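Aiia-like protein (Bacillus thuringiensis, PDB 2BTN) probably hydrolyses the lactone ring of N-acyl homoserine lactones, using two zinc ions per subunit. Local coordinates at residues Q126-E131 against I152-Y157; S187-I192 against E229-F234. All blocks are in the same frame, centred on the assembly; numbering follows the deposited sequence.

Contact 1 of 2, residues Q126-E131 against I152-Y157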
loop_
_atom_site.group_PDB
_atom_site.type_symbol
_atom_site.label_atom_id
_atom_site.label_comp_id
_atom_site.label_asym_id
_atom_site.label_seq_id
_atom_site.Cartn_x
_atom_site.Cartn_y
_atom_site.Cartn_z
ATOM N N GLN A 126 10.963 4.515 1.605
ATOM C CA GLN A 126 12.227 3.869 1.930
ATOM C C GLN A 126 13.317 4.242 0.936
ATOM O O GLN A 126 13.059 4.407 -0.258
ATOM C CB GLN A 126 12.053 2.353 1.970
ATOM C CG GLN A 126 11.151 1.891 3.126
ATOM C CD GLN A 126 11.843 1.860 4.477
ATOM O OE1 GLN A 126 11.174 1.824 5.521
ATOM N NE2 GLN A 126 13.163 1.801 4.470
ATOM N N ARG A 127 14.537 4.402 1.441
ATOM C CA ARG A 127 15.632 4.857 0.578
ATOM C C ARG A 127 15.889 3.844 -0.516
ATOM O O ARG A 127 16.164 4.219 -1.653
ATOM C CB ARG A 127 16.918 5.099 1.374
ATOM C CG ARG A 127 18.117 5.555 0.501
ATOM C CD ARG A 127 19.361 5.980 1.298
ATOM N NE ARG A 127 18.989 6.710 2.512
ATOM C CZ ARG A 127 18.709 8.010 2.576
ATOM N NH1 ARG A 127 18.755 8.784 1.490
ATOM N NH2 ARG A 127 18.368 8.536 3.748
ATOM N N THR A 128 15.806 2.555 -0.177
ATOM C CA THR A 128 16.094 1.527 -1.182
ATOM C C THR A 128 15.015 1.519 -2.273
ATOM O O THR A 128 15.316 1.214 -3.434
ATOM C CB THR A 128 16.260 0.133 -0.550
ATOM O OG1 THR A 128 15.163 -0.110 0.324
ATOM C CG2 THR A 128 17.449 0.095 0.377
ATOM N N GLU A 129 13.775 1.873 -1.913
ATOM C CA GLU A 129 12.689 1.963 -2.907
ATOM C C GLU A 129 12.904 3.172 -3.814
ATOM O O GLU A 129 12.851 3.058 -5.049
ATOM C CB GLU A 129 11.306 2.053 -2.249
ATOM C CG GLU A 129 10.118 1.966 -3.232
ATOM C CD GLU A 129 9.968 0.593 -3.864
ATOM O OE1 GLU A 129 10.591 -0.363 -3.356
ATOM O OE2 GLU A 129 9.251 0.476 -4.895
ATOM N N TYR A 130 13.141 4.322 -3.185
ATOM C CA TYR A 130 13.340 5.591 -3.895
ATOM C C TYR A 130 14.496 5.481 -4.896
ATOM O O TYR A 130 14.375 5.908 -6.042
ATOM C CB TYR A 130 13.615 6.711 -2.882
ATOM C CG TYR A 130 14.014 8.035 -3.471
ATOM C CD1 TYR A 130 13.056 8.909 -3.987
ATOM C CD2 TYR A 130 15.342 8.424 -3.500
ATOM C CE1 TYR A 130 13.427 10.140 -4.526
ATOM C CE2 TYR A 130 15.716 9.654 -4.027
ATOM C CZ TYR A 130 14.757 10.504 -4.532
ATOM O OH TYR A 130 15.144 11.724 -5.050
ATOM N N GLU A 131 15.609 4.897 -4.445
ATOM C CA GLU A 131 16.814 4.771 -5.272
ATOM C C GLU A 131 16.595 3.780 -6.412
ATOM O O GLU A 131 17.037 4.037 -7.525
ATOM C CB GLU A 131 18.056 4.434 -4.424
ATOM C CG GLU A 131 18.413 5.576 -3.471
ATOM C CD GLU A 131 19.734 5.429 -2.742
ATOM O OE1 GLU A 131 20.254 4.300 -2.647
ATOM O OE2 GLU A 131 20.247 6.467 -2.253
ATOM N N ILE A 152 12.757 10.658 3.047
ATOM C CA ILE A 152 13.354 9.351 2.796
ATOM C C ILE A 152 13.843 8.725 4.103
ATOM O O ILE A 152 14.626 9.338 4.847
ATOM C CB ILE A 152 14.503 9.456 1.755
ATOM C CG1 ILE A 152 13.966 9.982 0.409
ATOM C CG2 ILE A 152 15.184 8.124 1.600
ATOM C CD1 ILE A 152 15.016 10.695 -0.427
ATOM N N ILE A 153 13.365 7.512 4.386
ATOM C CA ILE A 153 13.723 6.822 5.630
ATOM C C ILE A 153 14.418 5.513 5.290
ATOM O O ILE A 153 14.429 5.128 4.127
ATOM C CB ILE A 153 12.455 6.583 6.481
ATOM C CG1 ILE A 153 11.421 5.702 5.705
ATOM C CG2 ILE A 153 11.860 7.936 6.933
ATOM C CD1 ILE A 153 10.330 5.011 6.585
ATOM N N GLU A 154 15.000 4.842 6.291
ATOM C CA GLU A 154 15.506 3.476 6.136
ATOM C C GLU A 154 15.191 2.603 7.330
ATOM O O GLU A 154 15.560 2.932 8.473
ATOM C CB GLU A 154 17.010 3.436 5.865
ATOM C CG GLU A 154 17.316 3.497 4.387
ATOM C CD GLU A 154 18.512 2.654 3.957
ATOM O OE1 GLU A 154 18.559 1.413 4.213
ATOM O OE2 GLU A 154 19.386 3.255 3.328
ATOM N N GLY A 155 14.511 1.496 7.058
ATOM C CA GLY A 155 14.081 0.565 8.087
ATOM C C GLY A 155 12.770 0.955 8.748
ATOM O O GLY A 155 11.927 1.665 8.172
ATOM N N ASP A 156 12.611 0.497 9.980
ATOM C CA ASP A 156 11.400 0.729 10.741
ATOM C C ASP A 156 11.356 2.165 11.175
ATOM O O ASP A 156 12.401 2.770 11.438
ATOM C CB ASP A 156 11.376 -0.161 11.971
ATOM C CG ASP A 156 11.032 -1.596 11.646
ATOM O OD1 ASP A 156 10.803 -1.946 10.454
ATOM O OD2 ASP A 156 10.978 -2.446 12.543
ATOM N N TYR A 157 10.146 2.705 11.287
ATOM C CA TYR A 157 9.989 4.112 11.552
ATOM C C TYR A 157 8.634 4.388 12.219
ATOM O O TYR A 157 7.613 3.821 11.806
ATOM C CB TYR A 157 10.132 4.870 10.227
ATOM C CG TYR A 157 10.116 6.368 10.365
ATOM C CD1 TYR A 157 11.226 7.056 10.853
ATOM C CD2 TYR A 157 8.986 7.106 9.994
ATOM C CE1 TYR A 157 11.212 8.438 10.980
ATOM C CE2 TYR A 157 8.966 8.494 10.108
ATOM C CZ TYR A 157 10.074 9.141 10.613
ATOM O OH TYR A 157 10.051 10.500 10.740
#
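The carbonyl oxygen of Ile153 accepts a hydrogen bond from Arg127 N at 2.8 Å, bent to 137° at the hydrogen. The same oxygen also meets Gln126 CA at 3.4 Å as a CA-H...O contact, so it serves both residues where strand 123-126, bridged in parallel to strand 150-153, turns into helix 127-133. Gln126 is the N-cap residue of that helix.

Two side chains of the helix then reach across the strand. Arg127 lies extended as far as CD and bends at chi3 (-38°), which lays its guanidinium over Ile152, with Ile152 CG2 about 3.5 Å from the plane and beneath its centre. Glu154 comes to the edge of the same group, OE2 lying near its plane 3.6 Å from Arg127 NE in a long salt bridge. One helix turn on, Tyr130 offers a ring face to Ile152, whose CD1 stands 3.9 Å from the ring centroid, 16° off the normal, a CH-pi contact. Ile152 thus divides its branches, CG2 under the cation and CD1 on the aromatic face. Thr128 OG1 turns instead to Tyr167 OH. Within the beta-alpha-beta unit 123-126, 127-133, 150-153, one backbone bond and the two Ile152 contacts tie the start of the helix to strand 150-153, and the stretched ion pair, on the side where Glu154 is exposed, is probably a weak addition.

Contact 2 of 2, residues S187-I192 against E229-F234; sequences SVLLTI and EKPIIF
The Phe234 ring is met at its edge by Val188 CG1, which lies near the ring plane, 3.8 Å from Phe234 CD2. The carbonyl oxygen of Leu189 also lies at the edge, and Leu190 CD2 approaches the ring obliquely, 4.1 Å from Phe234 CD2; Phe10 meets the ring edge-to-face. Val188, Leu190, Ile232 and Phe234 put their side chains on one sheet face. On the other, Leu189 and Ile233 run side by side, and Pro231 CG rests 3.9 Å from Leu189 CB. Thr191, its CG2 set anti to the carbonyl carbon (chi1 63°), brings that methyl 3.7 Å from Ile233 CG2.

Four backbone bonds alternate between the strands as in a parallel ladder: Ile232 N to Ser187 O, Leu189 N to Ile232 O, Phe234 N to Leu189 O (2.8 Å, 167° at H) and Thr191 N to Phe234 O. A water joins Ser187 OG to Glu229 O and OE2; a second accepts from Ile192 N and donates to Phe234 O.

The axes of 187-192 and 232-234 approach to 4.8 Å, their directions 22° apart. Strand 186-192 lies between 176-182, antiparallel to it, and the outermost strand 232-235, while Val226 of helix 212-229 packs on Leu189, Pro231 and Ile233.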
loop_
_atom_site.group_PDB
_atom_site.type_symbol
_atom_site.label_atom_id
_atom_site.label_comp_id
_atom_site.label_asym_id
_atom_site.label_seq_id
_atom_site.Cartn_x
_atom_site.Cartn_y
_atom_site.Cartn_z
ATOM N N SER A 187 -4.896 -3.260 17.413
ATOM C CA SER A 187 -3.769 -3.471 16.509
ATOM C C SER A 187 -4.156 -3.974 15.121
ATOM O O SER A 187 -4.892 -4.944 14.990
ATOM C CB SER A 187 -2.744 -4.415 17.140
ATOM O OG SER A 187 -2.252 -3.847 18.329
ATOM N N VAL A 188 -3.628 -3.315 14.089
ATOM C CA VAL A 188 -3.949 -3.646 12.700
ATOM C C VAL A 188 -2.668 -3.753 11.889
ATOM O O VAL A 188 -1.816 -2.853 11.898
ATOM C CB VAL A 188 -4.915 -2.595 12.046
ATOM C CG1 VAL A 188 -5.265 -2.963 10.544
ATOM C CG2 VAL A 188 -6.196 -2.431 12.860
ATOM N N LEU A 189 -2.525 -4.864 11.196
ATOM C CA LEU A 189 -1.447 -4.993 10.220
ATOM C C LEU A 189 -1.938 -4.893 8.771
ATOM O O LEU A 189 -2.771 -5.680 8.321
ATOM C CB LEU A 189 -0.661 -6.284 10.468
ATOM C CG LEU A 189 0.478 -6.679 9.522
ATOM C CD1 LEU A 189 1.606 -5.633 9.498
ATOM C CD2 LEU A 189 0.977 -8.066 9.964
ATOM N N LEU A 190 -1.396 -3.913 8.047
ATOM C CA LEU A 190 -1.572 -3.814 6.617
ATOM C C LEU A 190 -0.303 -4.345 5.936
ATOM O O LEU A 190 0.715 -3.667 5.960
ATOM C CB LEU A 190 -1.817 -2.348 6.229
ATOM C CG LEU A 190 -2.974 -1.603 6.925
ATOM C CD1 LEU A 190 -3.091 -0.214 6.329
ATOM C CD2 LEU A 190 -4.327 -2.359 6.773
ATOM N N THR A 191 -0.342 -5.553 5.374
ATOM C CA THR A 191 0.852 -6.130 4.751
ATOM C C THR A 191 1.231 -5.332 3.517
ATOM O O THR A 191 2.404 -5.266 3.167
ATOM C CB THR A 191 0.684 -7.632 4.343
ATOM O OG1 THR A 191 -0.341 -7.769 3.354
ATOM C CG2 THR A 191 0.219 -8.493 5.519
ATOM N N ILE A 192 0.228 -4.720 2.882
ATOM C CA ILE A 192 0.361 -4.234 1.506
ATOM C C ILE A 192 0.895 -5.399 0.655
ATOM O O ILE A 192 0.378 -6.510 0.790
ATOM C CB ILE A 192 1.241 -2.928 1.382
ATOM C CG1 ILE A 192 1.033 -1.995 2.580
ATOM C CG2 ILE A 192 0.981 -2.238 0.006
ATOM C CD1 ILE A 192 -0.377 -1.380 2.731
ATOM N N GLU A 229 1.830 -9.491 18.738
ATOM C CA GLU A 229 0.779 -8.460 18.764
ATOM C C GLU A 229 -0.618 -8.995 18.455
ATOM O O GLU A 229 -1.613 -8.353 18.799
ATOM C CB GLU A 229 1.108 -7.301 17.802
ATOM C CG GLU A 229 2.481 -6.659 17.991
ATOM C CD GLU A 229 2.585 -5.798 19.233
ATOM O OE1 GLU A 229 3.684 -5.266 19.499
ATOM O OE2 GLU A 229 1.575 -5.629 19.946
ATOM N N LYS A 230 -0.691 -10.136 17.777
ATOM C CA LYS A 230 -1.984 -10.719 17.392
ATOM C C LYS A 230 -2.939 -9.678 16.770
ATOM O O LYS A 230 -4.061 -9.477 17.259
ATOM C CB LYS A 230 -2.634 -11.406 18.597
ATOM C CG LYS A 230 -1.739 -12.451 19.249
ATOM C CD LYS A 230 -2.439 -13.219 20.360
ATOM C CE LYS A 230 -1.493 -14.282 20.948
ATOM N NZ LYS A 230 -0.751 -15.047 19.884
ATOM N N PRO A 231 -2.505 -9.024 15.688
ATOM C CA PRO A 231 -3.298 -7.951 15.094
ATOM C C PRO A 231 -4.335 -8.554 14.142
ATOM O O PRO A 231 -4.210 -9.716 13.751
ATOM C CB PRO A 231 -2.254 -7.168 14.293
ATOM C CG PRO A 231 -1.318 -8.265 13.767
ATOM C CD PRO A 231 -1.290 -9.308 14.895
ATOM N N ILE A 232 -5.338 -7.781 13.749
ATOM C CA ILE A 232 -6.077 -8.171 12.545
ATOM C C ILE A 232 -5.292 -7.764 11.292
ATOM O O ILE A 232 -4.654 -6.701 11.253
ATOM C CB ILE A 232 -7.563 -7.708 12.556
ATOM C CG1 ILE A 232 -7.705 -6.210 12.321
ATOM C CG2 ILE A 232 -8.220 -8.129 13.885
ATOM C CD1 ILE A 232 -9.137 -5.691 12.554
ATOM N N ILE A 233 -5.278 -8.650 10.305
ATOM C CA ILE A 233 -4.361 -8.501 9.171
ATOM C C ILE A 233 -5.149 -8.317 7.888
ATOM O O ILE A 233 -6.128 -9.028 7.646
ATOM C CB ILE A 233 -3.400 -9.694 9.045
ATOM C CG1 ILE A 233 -2.683 -9.976 10.374
ATOM C CG2 ILE A 233 -2.366 -9.436 7.936
ATOM C CD1 ILE A 233 -2.006 -11.311 10.397
ATOM N N PHE A 234 -4.731 -7.335 7.091
ATOM C CA PHE A 234 -5.347 -7.097 5.788
ATOM C C PHE A 234 -4.273 -7.164 4.730
ATOM O O PHE A 234 -3.226 -6.493 4.841
ATOM C CB PHE A 234 -6.060 -5.743 5.759
ATOM C CG PHE A 234 -7.206 -5.644 6.724
ATOM C CD1 PHE A 234 -8.515 -5.935 6.309
ATOM C CD2 PHE A 234 -7.000 -5.206 8.035
ATOM C CE1 PHE A 234 -9.599 -5.825 7.197
ATOM C CE2 PHE A 234 -8.083 -5.085 8.935
ATOM C CZ PHE A 234 -9.378 -5.401 8.522
HETATM O O HOH W 1 -1.053 -5.805 19.937
HETATM O O HOH W 2 -2.675 -4.359 3.223
#

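Both segments of contact 1 precede those of contact 2 in the chain; their centres lie 21 Å apart, with nearest atoms about 10 Å apart and no direct touch. Each involves an outermost strand, but of different sheets: 150-153 in the seven-stranded sheet for contact 1, 232-235 in the five-stranded sheet for contact 2. The chain passes between sheets just after strand 150-153, since residues 154-156 lead into strand 157-160. Two mixed sheets with helices outside fit the alpha-beta/beta-alpha sandwich of metallo-beta-lactamases. The side chain of Ile192 is about 6 Å from a bound zinc ion, that of Gln126 about 13 Å; strand 186-192 leads directly to Asp193, by similarity a ligand of both zincs.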